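Putative Ribokinase II (Escherichia coli O6, PDB 3IQ0) probably transfers the gamma-phosphate of ATP to a sugar or related small substrate, as a magnesium-dependent carbohydrate kinase of the pfkB (ribokinase) family. Local coordinates at residues F7-I12 against G116-Q121; S139-F144 against D148-A153. One frame throughout, in Å; residues are numbered along the deposited sequence.

Contact 1 of 2, residues F7-I12 against G116-Q121; sequences FTIGEI and GKLSAQ
Leu118 reaches strand 5-9 at Ile9 through a single methyl, CD2, which lies 3.5 Å from CG1 of Ile9 and 3.9 Å from CD1 of Ile9. The side chains pass at a slant, with this methyl against the longer branch of Ile9. Ile9 presents that branch because CG1 stands opposite the backbone N (chi1 -175°) and chi2 carries the chain on almost fully extended. The same CD2 of Leu118 comes within 4.0 Å of the backbone N of Gly10, next along the chain. The contact is small, about 100 Å² summed over both sides, and made by buried residues. Strand 5-9 is an inner, parallel strand of the central nine-stranded sheet of this pfkB-family kinase, between strands 54-61 and 131-137; the 116-121 loop leads toward the latter. Gly10 has phi 144° and psi -155°, a conformation that glycine reaches readily because it has no side chain, and its carbonyl O accepts a hydrogen bond from Ser58 OG. Further out, Leu118 also rests on Met146 and Ala149 of helix 144-159 and on Cys59 of strand 54-61, while Ile9 packs on Val150 of that helix. Beyond Gly10, both carboxylate oxygens of Glu11 are taken by serine hydroxyls, OE1 by Ser140 and OE2 by Ser139.

Contact 2 of 2, residues S139-F144 against D148-A153; sequences SSLFSF and DAVKKA
Leu141 and Val150 form the buried half of this contact, CD2 of Leu141 lying 3.8 Å from CG2 of Val150 and 4.1 Å from CB of Val150. Their side chains cross at about a right angle. With CG of Leu141 opposite its carbonyl carbon (chi1 -55°), the branch swings toward the helix although its CB sets off in another direction. Leu141 is the centre of an inverse gamma turn and also packs on Leu184 and Val187 of helix 178-189; Val150 continues onto Ile136 of strand 131-137. The other half, at Phe144 and Asp148, lies at the solvent side and is largely polar. Here the first-turn helix bond from the backbone N of Asp148 to O of Phe144, 3.1 Å, is bent (144° at the hydrogen), with the donor well above the carbonyl plane. Asp148 OD1 lies 3.0 Å from the same O of Phe144, but both are acceptors and no bond joins them. Asp148 OD2 sits at the edge of the exposed Phe144 ring, near its plane and 3.9 Å from CD1 of Phe144, with carboxylate and ring planes 77° apart. Just before the helix, Ser143 OG accepts from the backbone N of Met146. Strand 131-137, the connection 139-143 and helix 144-159 thus form a beta-alpha unit of the ribokinase-like alpha/beta fold, with Ser143 as the helix N-cap.

In the fold
Contact 1 closes before contact 2 opens, and their centres lie about 7 Å apart on the same side of the chain's centre. Strand 131-137, the sheet neighbour of strand 5-9, runs between the 116-121 loop and segment 139-144; helix 144-159 then returns over the sheet, where it backs contact 1 and supplies one side of contact 2. The two also touch directly: the segments after these adjacent parallel strands are joined by the Glu11-serine bonds, and the 116-121 loop adds an apolar contact, CA of Gly116 packing 3.5 Å from CE1 of Phe142. Contact 1 lies about 14 Å from bound ATP, measured at Gly10.

Contact 1 of 2, residues F7-I12 against G116-Q121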
# COMPACT_ATOMS: atom_id res chain seq x y z
N PHE B 7 4.89 11.57 -25.19
CA PHE B 7 5.32 10.93 -23.95
C PHE B 7 4.74 11.63 -22.74
O PHE B 7 4.35 12.80 -22.81
CB PHE B 7 6.85 10.97 -23.83
CG PHE B 7 7.53 9.71 -24.27
CD1 PHE B 7 7.84 8.71 -23.35
CD2 PHE B 7 7.88 9.52 -25.60
CE1 PHE B 7 8.48 7.55 -23.75
CE2 PHE B 7 8.52 8.36 -26.01
CZ PHE B 7 8.82 7.37 -25.09
N THR B 8 4.65 10.90 -21.63
CA THR B 8 4.20 11.48 -20.38
C THR B 8 5.08 10.85 -19.32
O THR B 8 5.87 9.96 -19.60
CB THR B 8 2.72 11.20 -20.07
OG1 THR B 8 2.33 12.04 -18.97
CG2 THR B 8 2.49 9.76 -19.68
N ILE B 9 4.92 11.31 -18.09
CA ILE B 9 5.73 10.81 -17.00
C ILE B 9 4.92 10.90 -15.72
O ILE B 9 4.03 11.74 -15.61
CB ILE B 9 7.01 11.68 -16.88
CG1 ILE B 9 7.96 11.13 -15.82
CG2 ILE B 9 6.61 13.11 -16.55
CD1 ILE B 9 9.34 11.77 -15.90
N GLY B 10 5.21 10.04 -14.75
CA GLY B 10 4.46 10.14 -13.51
C GLY B 10 4.13 8.85 -12.81
O GLY B 10 4.81 7.83 -12.96
N GLU B 11 3.06 8.90 -12.03
CA GLU B 11 2.63 7.76 -11.24
C GLU B 11 1.74 6.77 -11.96
O GLU B 11 0.85 7.15 -12.72
CB GLU B 11 1.92 8.25 -9.97
CG GLU B 11 0.59 8.98 -10.22
CD GLU B 11 0.75 10.44 -10.64
OE1 GLU B 11 1.89 10.85 -10.97
OE2 GLU B 11 -0.26 11.17 -10.65
N ILE B 12 2.00 5.50 -11.71
CA ILE B 12 1.22 4.40 -12.25
C ILE B 12 0.84 3.61 -11.00
O ILE B 12 1.71 3.25 -10.21
CB ILE B 12 2.03 3.49 -13.18
CG1 ILE B 12 2.27 4.18 -14.52
CG2 ILE B 12 1.31 2.18 -13.39
CD1 ILE B 12 3.11 3.35 -15.47
N GLY B 116 6.77 7.33 -6.02
CA GLY B 116 7.68 8.35 -5.54
C GLY B 116 9.15 8.00 -5.61
O GLY B 116 9.97 8.70 -5.01
N LYS B 117 9.49 6.94 -6.34
CA LYS B 117 10.88 6.51 -6.49
C LYS B 117 11.45 6.95 -7.84
O LYS B 117 12.65 6.83 -8.09
CB LYS B 117 10.98 5.00 -6.38
CG LYS B 117 12.07 4.50 -5.44
CD LYS B 117 11.53 4.25 -4.04
CE LYS B 117 11.18 5.53 -3.31
NZ LYS B 117 12.39 6.28 -2.91
N LEU B 118 10.58 7.46 -8.70
CA LEU B 118 11.00 7.93 -10.02
C LEU B 118 12.10 8.98 -9.88
O LEU B 118 11.87 10.04 -9.30
CB LEU B 118 9.81 8.53 -10.76
CG LEU B 118 9.98 8.95 -12.22
CD1 LEU B 118 10.34 7.75 -13.07
CD2 LEU B 118 8.69 9.58 -12.74
N SER B 119 13.28 8.69 -10.40
CA SER B 119 14.38 9.64 -10.30
C SER B 119 14.82 10.12 -11.67
O SER B 119 14.64 9.43 -12.67
CB SER B 119 15.57 9.01 -9.56
OG SER B 119 16.07 7.88 -10.25
N ALA B 120 15.41 11.31 -11.71
CA ALA B 120 15.89 11.91 -12.94
C ALA B 120 16.76 10.94 -13.73
O ALA B 120 16.92 11.08 -14.94
CB ALA B 120 16.67 13.18 -12.64
N GLN B 121 17.33 9.94 -13.06
CA GLN B 121 18.17 8.98 -13.75
C GLN B 121 17.30 7.92 -14.41
O GLN B 121 17.63 7.39 -15.47
CB GLN B 121 19.16 8.33 -12.79
CG GLN B 121 20.35 7.71 -13.51
CD GLN B 121 21.02 8.70 -14.45
OE1 GLN B 121 21.46 9.77 -14.04
NE2 GLN B 121 21.09 8.33 -15.73

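Contact 2 of 2, residues S139-F144 against D148-A153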
# COMPACT_ATOMS: atom_id res chain seq x y z
N SER B 139 -0.11 16.36 -10.75
CA SER B 139 -0.30 15.40 -9.67
C SER B 139 0.94 14.55 -9.40
O SER B 139 1.00 13.84 -8.40
CB SER B 139 -1.47 14.48 -10.00
OG SER B 139 -1.18 13.73 -11.17
N SER B 140 1.91 14.62 -10.30
CA SER B 140 3.14 13.84 -10.14
C SER B 140 4.22 14.57 -9.35
O SER B 140 5.13 13.94 -8.82
CB SER B 140 3.70 13.48 -11.52
OG SER B 140 2.74 12.79 -12.29
N LEU B 141 4.13 15.89 -9.27
CA LEU B 141 5.14 16.67 -8.56
C LEU B 141 4.89 16.74 -7.06
O LEU B 141 4.46 17.77 -6.55
CB LEU B 141 5.20 18.08 -9.15
CG LEU B 141 5.44 18.11 -10.66
CD1 LEU B 141 5.45 19.55 -11.16
CD2 LEU B 141 6.76 17.43 -10.97
N PHE B 142 5.17 15.64 -6.36
CA PHE B 142 4.97 15.59 -4.91
C PHE B 142 6.27 15.36 -4.14
O PHE B 142 6.24 15.04 -2.95
CB PHE B 142 3.93 14.52 -4.55
CG PHE B 142 4.26 13.14 -5.08
CD1 PHE B 142 5.30 12.39 -4.54
CD2 PHE B 142 3.50 12.57 -6.10
CE1 PHE B 142 5.57 11.10 -5.00
CE2 PHE B 142 3.76 11.29 -6.58
CZ PHE B 142 4.80 10.55 -6.03
N SER B 143 7.40 15.52 -4.81
CA SER B 143 8.72 15.35 -4.19
C SER B 143 9.79 15.96 -5.09
O SER B 143 9.58 16.09 -6.30
CB SER B 143 9.03 13.87 -3.96
OG SER B 143 9.63 13.28 -5.10
N PHE B 144 10.93 16.32 -4.51
CA PHE B 144 12.00 16.93 -5.29
C PHE B 144 12.57 15.95 -6.31
O PHE B 144 13.13 16.36 -7.32
CB PHE B 144 13.10 17.46 -4.35
CG PHE B 144 14.09 16.42 -3.91
CD1 PHE B 144 15.21 16.14 -4.69
CD2 PHE B 144 13.91 15.72 -2.72
CE1 PHE B 144 16.14 15.18 -4.28
CE2 PHE B 144 14.82 14.76 -2.30
CZ PHE B 144 15.94 14.49 -3.09
N ASP B 148 12.67 16.70 -10.32
CA ASP B 148 13.95 16.55 -10.99
C ASP B 148 13.81 15.70 -12.24
O ASP B 148 14.29 16.07 -13.31
CB ASP B 148 14.97 15.92 -10.04
CG ASP B 148 15.53 16.92 -9.03
OD1 ASP B 148 15.00 18.04 -8.95
OD2 ASP B 148 16.51 16.57 -8.33
N ALA B 149 13.14 14.56 -12.10
CA ALA B 149 12.93 13.66 -13.22
C ALA B 149 12.20 14.42 -14.33
O ALA B 149 12.56 14.33 -15.50
CB ALA B 149 12.10 12.45 -12.78
N VAL B 150 11.18 15.18 -13.94
CA VAL B 150 10.41 15.95 -14.90
C VAL B 150 11.22 17.09 -15.52
O VAL B 150 11.14 17.33 -16.72
CB VAL B 150 9.14 16.53 -14.23
CG1 VAL B 150 8.44 17.48 -15.18
CG2 VAL B 150 8.21 15.40 -13.84
N LYS B 151 12.01 17.79 -14.71
CA LYS B 151 12.83 18.88 -15.24
C LYS B 151 13.82 18.37 -16.30
O LYS B 151 14.00 19.00 -17.33
CB LYS B 151 13.59 19.58 -14.11
CG LYS B 151 12.71 20.44 -13.21
CD LYS B 151 13.52 21.23 -12.19
CE LYS B 151 12.63 22.18 -11.41
NZ LYS B 151 13.38 23.02 -10.43
N LYS B 152 14.43 17.22 -16.03
CA LYS B 152 15.39 16.63 -16.95
C LYS B 152 14.71 16.26 -18.27
O LYS B 152 15.18 16.64 -19.35
CB LYS B 152 16.01 15.37 -16.34
CG LYS B 152 16.97 14.62 -17.25
CD LYS B 152 17.48 13.33 -16.61
CE LYS B 152 18.23 12.47 -17.62
NZ LYS B 152 18.77 11.19 -17.04
N ALA B 153 13.60 15.53 -18.18
CA ALA B 153 12.85 15.12 -19.35
C ALA B 153 12.43 16.34 -20.17
O ALA B 153 12.54 16.34 -21.39
CB ALA B 153 11.61 14.33 -18.92